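Local coordinates for DNA translocase coupling protein (Clostridium perfringens, PDB 6O1W), which probably binds ATP and DNA and uses its FtsK/SpoIIIE-type motor domain to couple DNA translocation to conjugative transfer of the plasmid pCW3, at residues A158-D164 / R228-D234; F165-F171 / D234-L239. One frame throughout, in Å; residues are numbered along the deposited sequence.

Interaction 1: residues A158-D164 / R228-D234. With BGC (beta-D-glucopyranose), chain E.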
loop_
_atom_site.group_PDB
_atom_site.type_symbol
_atom_site.label_atom_id
_atom_site.label_comp_id
_atom_site.label_asym_id
_atom_site.label_seq_id
_atom_site.Cartn_x
_atom_site.Cartn_y
_atom_site.Cartn_z
ATOM N N ALA A 158 11.534 9.618 15.663
ATOM C CA ALA A 158 11.926 8.193 15.612
ATOM C C ALA A 158 13.378 8.013 15.144
ATOM O O ALA A 158 13.933 8.907 14.483
ATOM C CB ALA A 158 11.008 7.423 14.669
ATOM N N ILE A 159 13.972 6.857 15.516
ATOM C CA ILE A 159 15.291 6.356 15.110
ATOM C C ILE A 159 15.000 5.549 13.831
ATOM O O ILE A 159 14.046 4.772 13.814
ATOM C CB ILE A 159 15.936 5.417 16.204
ATOM C CG1 ILE A 159 16.304 6.215 17.464
ATOM C CG2 ILE A 159 17.185 4.680 15.667
ATOM C CD1 ILE A 159 16.505 5.339 18.737
ATOM N N ALA A 160 15.879 5.634 12.828
ATOM C CA ALA A 160 15.669 4.918 11.579
ATOM C C ALA A 160 16.788 4.024 11.147
ATOM O O ALA A 160 17.957 4.369 11.285
ATOM C CB ALA A 160 15.357 5.918 10.472
ATOM N N TYR A 161 16.415 2.893 10.538
ATOM C CA TYR A 161 17.327 1.919 9.955
ATOM C C TYR A 161 16.803 1.619 8.561
ATOM O O TYR A 161 15.605 1.383 8.381
ATOM C CB TYR A 161 17.438 0.646 10.791
ATOM C CG TYR A 161 18.104 0.884 12.120
ATOM C CD1 TYR A 161 19.488 1.017 12.218
ATOM C CD2 TYR A 161 17.361 0.936 13.289
ATOM C CE1 TYR A 161 20.108 1.196 13.455
ATOM C CE2 TYR A 161 17.961 1.188 14.515
ATOM C CZ TYR A 161 19.335 1.317 14.596
ATOM O OH TYR A 161 19.896 1.580 15.817
HETATM N N MSE A 162 17.683 1.698 7.563
HETATM C CA MSE A 162 17.236 1.503 6.188
HETATM C C MSE A 162 18.039 0.416 5.553
HETATM O O MSE A 162 19.260 0.382 5.704
HETATM C CB MSE A 162 17.324 2.817 5.417
HETATM C CG MSE A 162 16.333 3.858 5.914
HETATM SE SE MSE A 162 17.100 5.659 5.891
HETATM C CE MSE A 162 18.289 5.587 7.402
ATOM N N VAL A 163 17.350 -0.515 4.896
ATOM C CA VAL A 163 17.992 -1.669 4.274
ATOM C C VAL A 163 17.849 -1.609 2.762
ATOM O O VAL A 163 16.720 -1.595 2.247
ATOM C CB VAL A 163 17.437 -3.010 4.845
ATOM C CG1 VAL A 163 18.098 -4.217 4.167
ATOM C CG2 VAL A 163 17.615 -3.074 6.357
ATOM N N ASP A 164 18.995 -1.620 2.052
ATOM C CA ASP A 164 19.014 -1.640 0.587
ATOM C C ASP A 164 20.261 -2.314 0.088
ATOM O O ASP A 164 21.308 -1.693 0.093
ATOM C CB ASP A 164 18.874 -0.218 0.002
ATOM C CG ASP A 164 19.092 -0.086 -1.514
ATOM O OD1 ASP A 164 18.869 -1.083 -2.249
ATOM O OD2 ASP A 164 19.479 1.000 -1.954
ATOM N N ARG A 228 10.762 5.306 19.378
ATOM C CA ARG A 228 10.251 4.478 18.283
ATOM C C ARG A 228 11.409 4.188 17.307
ATOM O O ARG A 228 12.181 5.092 16.994
ATOM C CB ARG A 228 9.118 5.209 17.524
ATOM C CG ARG A 228 8.541 4.368 16.369
ATOM C CD ARG A 228 7.247 4.913 15.765
ATOM N NE ARG A 228 6.266 5.198 16.808
ATOM C CZ ARG A 228 5.503 4.300 17.411
ATOM N NH1 ARG A 228 5.545 3.026 17.041
ATOM N NH2 ARG A 228 4.707 4.661 18.402
ATOM N N ILE A 229 11.537 2.938 16.870
ATOM C CA ILE A 229 12.506 2.530 15.864
ATOM C C ILE A 229 11.747 2.170 14.562
ATOM O O ILE A 229 10.858 1.320 14.589
ATOM C CB ILE A 229 13.392 1.338 16.336
ATOM C CG1 ILE A 229 14.292 1.748 17.535
ATOM C CG2 ILE A 229 14.245 0.827 15.165
ATOM C CD1 ILE A 229 14.902 0.556 18.341
ATOM N N ILE A 230 12.104 2.809 13.425
ATOM C CA ILE A 230 11.511 2.473 12.133
ATOM C C ILE A 230 12.553 1.767 11.269
ATOM O O ILE A 230 13.692 2.219 11.154
ATOM C CB ILE A 230 10.787 3.654 11.421
ATOM C CG1 ILE A 230 10.123 3.160 10.078
ATOM C CG2 ILE A 230 11.692 4.897 11.260
ATOM C CD1 ILE A 230 9.622 4.203 9.110
ATOM N N VAL A 231 12.179 0.619 10.726
ATOM C CA VAL A 231 13.053 -0.207 9.897
ATOM C C VAL A 231 12.435 -0.248 8.506
ATOM O O VAL A 231 11.338 -0.772 8.336
ATOM C CB VAL A 231 13.232 -1.628 10.483
ATOM C CG1 VAL A 231 14.278 -2.419 9.699
ATOM C CG2 VAL A 231 13.570 -1.584 11.972
ATOM N N VAL A 232 13.122 0.311 7.532
ATOM C CA VAL A 232 12.603 0.379 6.171
ATOM C C VAL A 232 13.359 -0.624 5.345
ATOM O O VAL A 232 14.579 -0.542 5.254
ATOM C CB VAL A 232 12.677 1.810 5.564
ATOM C CG1 VAL A 232 12.004 1.861 4.176
ATOM C CG2 VAL A 232 12.053 2.838 6.495
ATOM N N ILE A 233 12.645 -1.585 4.777
ATOM C CA ILE A 233 13.255 -2.611 3.943
ATOM C C ILE A 233 12.769 -2.273 2.547
ATOM O O ILE A 233 11.584 -2.433 2.239
ATOM C CB ILE A 233 12.833 -4.032 4.441
ATOM C CG1 ILE A 233 13.361 -4.297 5.893
ATOM C CG2 ILE A 233 13.241 -5.125 3.451
ATOM C CD1 ILE A 233 12.701 -5.464 6.621
ATOM N N ASP A 234 13.674 -1.757 1.717
ATOM C CA ASP A 234 13.359 -1.360 0.341
ATOM C C ASP A 234 12.841 -2.523 -0.489
ATOM O O ASP A 234 11.903 -2.340 -1.261
ATOM C CB ASP A 234 14.578 -0.732 -0.348
ATOM C CG ASP A 234 14.241 -0.166 -1.724
ATOM O OD1 ASP A 234 13.588 0.915 -1.785
ATOM O OD2 ASP A 234 14.606 -0.810 -2.736
HETATM C C2 BGC E . 23.347 0.446 17.393
HETATM C C3 BGC E . 24.344 -0.647 17.757
HETATM C C4 BGC E . 24.101 -1.881 16.896
HETATM C C5 BGC E . 24.137 -1.505 15.417
HETATM C C6 BGC E . 23.767 -2.653 14.508
HETATM C C1 BGC E . 23.451 0.747 15.900
HETATM O O1 BGC E . 22.548 1.741 15.549
HETATM O O2 BGC E . 23.602 1.619 18.157
HETATM O O3 BGC E . 24.237 -0.966 19.139
HETATM O O4 BGC E . 25.084 -2.878 17.150
HETATM O O5 BGC E . 23.198 -0.446 15.156
HETATM O O6 BGC E . 23.760 -2.242 13.149
#
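Tyr161 carries CG anti to its carbonyl carbon (chi1 -67°), and Ile229 sends CG2 anti to its backbone N. These two choices bring the methyl to the rim of the ring. Ile229 CG2 lies near the ring plane and is 3.6 Å from Tyr161 CD2. The sugar meets the ring at its edge as well. Tyr161 OH is 2.7 Å from O1 of the bound glucose.

Ile230 turns its CG1 anti to the backbone N (chi1 -177°). Its CG2 therefore sits between N and the carbonyl carbon. From there it packs on Ala160, with Ile230 CG2 3.9 Å from Ala160 CB. The same CG2 touches Ile159 O at 3.5 Å.

The backbones form a regular parallel pair. Six N-H...O bonds alternate between the strands, running from Ile159 N to Arg228 O (2.9 Å) through to Asp234 N to Val163 O (3.1 Å). Their N-H...O angles are all 156° or wider. CA-H...O contacts fill in between them, such as Val231 CA to Tyr161 O at 3.4 Å. At the C-terminal ends Asp164 and Asp234 bring like charges near each other, Asp164 OD1 to Asp234 OD2 being 4.3 Å. Asp164 has its own partners in the backbone N atoms of Lys166 and Glu170.

Both strands belong to the core sheet of the P-loop NTPase fold. Strand 272-278 flanks 229-233, and strand 179-182 flanks 159-163. Ala160 and Ile230 face helix 142-155, which follows the P-loop. Tyr161, Ile229 and Val231 face helix 185-209, so the pair is sandwiched between helices.

Interaction 2: residues F165-F171 / D234-L239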
loop_
_atom_site.group_PDB
_atom_site.type_symbol
_atom_site.label_atom_id
_atom_site.label_comp_id
_atom_site.label_asym_id
_atom_site.label_seq_id
_atom_site.Cartn_x
_atom_site.Cartn_y
_atom_site.Cartn_z
ATOM N N PHE A 165 20.139 -3.544 -0.427
ATOM C CA PHE A 165 21.272 -4.341 -0.906
ATOM C C PHE A 165 21.805 -3.897 -2.245
ATOM O O PHE A 165 22.837 -4.400 -2.665
ATOM C CB PHE A 165 20.950 -5.844 -0.899
ATOM C CG PHE A 165 20.891 -6.499 0.477
ATOM C CD1 PHE A 165 20.876 -5.729 1.640
ATOM C CD2 PHE A 165 20.783 -7.879 0.601
ATOM C CE1 PHE A 165 20.805 -6.330 2.901
ATOM C CE2 PHE A 165 20.676 -8.480 1.869
ATOM C CZ PHE A 165 20.682 -7.698 3.007
ATOM N N LYS A 166 21.152 -2.921 -2.905
ATOM C CA LYS A 166 21.657 -2.388 -4.171
ATOM C C LYS A 166 22.644 -1.243 -3.883
ATOM O O LYS A 166 22.499 -0.128 -4.392
ATOM C CB LYS A 166 20.516 -1.992 -5.121
ATOM C CG LYS A 166 19.694 -3.193 -5.563
ATOM C CD LYS A 166 18.415 -2.825 -6.330
ATOM C CE LYS A 166 17.279 -2.413 -5.415
ATOM N NZ LYS A 166 15.971 -2.377 -6.125
ATOM N N GLY A 167 23.655 -1.546 -3.074
ATOM C CA GLY A 167 24.694 -0.598 -2.680
ATOM C C GLY A 167 24.177 0.639 -1.965
ATOM O O GLY A 167 24.889 1.638 -1.874
ATOM N N GLY A 168 22.923 0.588 -1.497
ATOM C CA GLY A 168 22.289 1.699 -0.797
ATOM C C GLY A 168 21.876 2.849 -1.692
ATOM O O GLY A 168 21.514 3.909 -1.183
ATOM N N VAL A 169 21.879 2.647 -3.025
ATOM C CA VAL A 169 21.533 3.666 -4.023
ATOM C C VAL A 169 20.105 4.233 -3.801
ATOM O O VAL A 169 19.847 5.398 -4.114
ATOM C CB VAL A 169 21.787 3.148 -5.468
ATOM C CG1 VAL A 169 21.377 4.181 -6.526
ATOM C CG2 VAL A 169 23.259 2.809 -5.639
ATOM N N GLU A 170 19.213 3.433 -3.219
ATOM C CA GLU A 170 17.844 3.863 -2.914
ATOM C C GLU A 170 17.796 4.758 -1.669
ATOM O O GLU A 170 16.786 5.408 -1.449
ATOM C CB GLU A 170 16.911 2.648 -2.746
ATOM C CG GLU A 170 16.827 1.743 -3.969
ATOM C CD GLU A 170 16.396 2.451 -5.239
ATOM O OE1 GLU A 170 17.266 2.691 -6.109
ATOM O OE2 GLU A 170 15.195 2.790 -5.355
ATOM N N PHE A 171 18.852 4.738 -0.827
ATOM C CA PHE A 171 18.967 5.565 0.392
ATOM C C PHE A 171 20.328 6.234 0.387
ATOM O O PHE A 171 21.281 5.747 1.008
ATOM C CB PHE A 171 18.759 4.755 1.668
ATOM C CG PHE A 171 17.400 4.126 1.790
ATOM C CD1 PHE A 171 16.278 4.902 2.077
ATOM C CD2 PHE A 171 17.242 2.748 1.669
ATOM C CE1 PHE A 171 15.018 4.314 2.217
ATOM C CE2 PHE A 171 15.982 2.161 1.814
ATOM C CZ PHE A 171 14.877 2.952 2.068
ATOM N N ASP A 234 13.674 -1.757 1.717
ATOM C CA ASP A 234 13.359 -1.360 0.341
ATOM C C ASP A 234 12.841 -2.523 -0.489
ATOM O O ASP A 234 11.903 -2.340 -1.261
ATOM C CB ASP A 234 14.578 -0.732 -0.348
ATOM C CG ASP A 234 14.241 -0.166 -1.724
ATOM O OD1 ASP A 234 13.588 0.915 -1.785
ATOM O OD2 ASP A 234 14.606 -0.810 -2.736
ATOM N N GLU A 235 13.425 -3.730 -0.319
ATOM C CA GLU A 235 12.974 -4.864 -1.104
ATOM C C GLU A 235 13.067 -6.117 -0.288
ATOM O O GLU A 235 14.181 -6.558 0.035
ATOM C CB GLU A 235 13.747 -4.944 -2.453
ATOM C CG GLU A 235 13.397 -6.145 -3.337
ATOM C CD GLU A 235 11.906 -6.372 -3.524
ATOM O OE1 GLU A 235 11.244 -5.519 -4.166
ATOM O OE2 GLU A 235 11.393 -7.381 -2.986
ATOM N N LEU A 236 11.898 -6.696 0.057
ATOM C CA LEU A 236 11.812 -7.921 0.862
ATOM C C LEU A 236 12.490 -9.120 0.181
ATOM O O LEU A 236 13.062 -9.949 0.889
ATOM C CB LEU A 236 10.354 -8.264 1.226
ATOM C CG LEU A 236 10.085 -9.359 2.291
ATOM C CD1 LEU A 236 10.783 -9.085 3.608
ATOM C CD2 LEU A 236 8.613 -9.532 2.517
ATOM N N ALA A 237 12.465 -9.195 -1.174
ATOM C CA ALA A 237 13.109 -10.295 -1.922
ATOM C C ALA A 237 14.613 -10.422 -1.621
ATOM O O ALA A 237 15.120 -11.533 -1.611
ATOM C CB ALA A 237 12.877 -10.148 -3.420
ATOM N N GLU A 238 15.306 -9.305 -1.326
ATOM C CA GLU A 238 16.747 -9.296 -0.968
ATOM C C GLU A 238 17.038 -10.061 0.359
ATOM O O GLU A 238 18.158 -10.540 0.567
ATOM C CB GLU A 238 17.265 -7.851 -0.872
ATOM C CG GLU A 238 17.378 -7.167 -2.236
ATOM C CD GLU A 238 17.566 -5.658 -2.273
ATOM O OE1 GLU A 238 17.678 -5.023 -1.197
ATOM O OE2 GLU A 238 17.581 -5.106 -3.395
ATOM N N LEU A 239 16.026 -10.170 1.244
ATOM C CA LEU A 239 16.153 -10.886 2.514
ATOM C C LEU A 239 15.470 -12.271 2.461
ATOM O O LEU A 239 15.892 -13.172 3.181
ATOM C CB LEU A 239 15.509 -10.073 3.660
ATOM C CG LEU A 239 16.142 -8.728 4.077
ATOM C CD1 LEU A 239 15.338 -8.095 5.163
ATOM C CD2 LEU A 239 17.591 -8.897 4.574
HETATM O O HOH W 1 13.052 -1.191 -5.657
HETATM O O HOH W 2 12.947 1.411 -4.396
#
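Phe165 N donates the one direct hydrogen bond of this contact, to Glu238 OE1 at 3.0 Å. The N-H reaches that oxygen from above the carboxylate, 49° out of its plane. Within 234-239, Glu235 OE2 accepts from Ala237 N with its anti lone pair, a capping bond at the turn into helix 237-240.

Ion pairs are looser. Lys166 NZ makes a long salt bridge to Asp234 OD2, 4.0 Å. The aliphatic part of Lys166 crosses Glu238 at about a right angle, with Lys166 CE 3.4 Å from Glu238 OE2. The two charged ends of that pair are a little too far apart for a salt bridge.

Water joins two acids. Glu170 bends at chi2 (-57°), which carries its carboxylate away from that of Asp234. Its CB and CG lie against Asp234, and the carboxylates meet through water 2, which donates to both Glu170 OE2 (2.8 Å) and Asp234 OD1 (2.7 Å). Water 1 links Lys166 NZ and Asp234 OD2 only weakly.

Packing contacts complete the set. The Phe165 ring lies alongside the Glu238 side chain, its plane only 5° from that of the carboxylate. At its far end Phe165 CZ touches Leu239 CD2 at 3.7 Å, and helix 185-209 supplies further packing. Phe171 CE2 rests against Asp234 CB at 3.9 Å.

Asp234 and Glu235 follow the hydrophobic strand 229-233, consistent with a Walker B motif. Asp234 thus stands beside the P-loop. Arg147 and Lys166 lie near its carboxylate and may balance the acids. The tight direct link is Phe165 N to Glu238 OE1; the acids are joined through water.

In the fold
Interactions 1 and 2 are consecutive levels of one region, their centres about 12 Å apart. The paired strands of interaction 1 run straight into the loop and turn of interaction 2, and Asp234 belongs to both. Where the levels meet, Asp164 OD2 is 2.8 Å from Glu170 N. Phe171 adds packing, with its CZ 3.7 Å from Val232 CG1. The ATP site lies at this C-terminal edge of the sheet: the side chain of Asp234 comes within about 3 Å of Ser143 and about 5 Å of Lys142 at nearest atoms. No nucleotide is bound here. The glucose at Tyr161 lies elsewhere, about 11 Å from the Phe165 side chain.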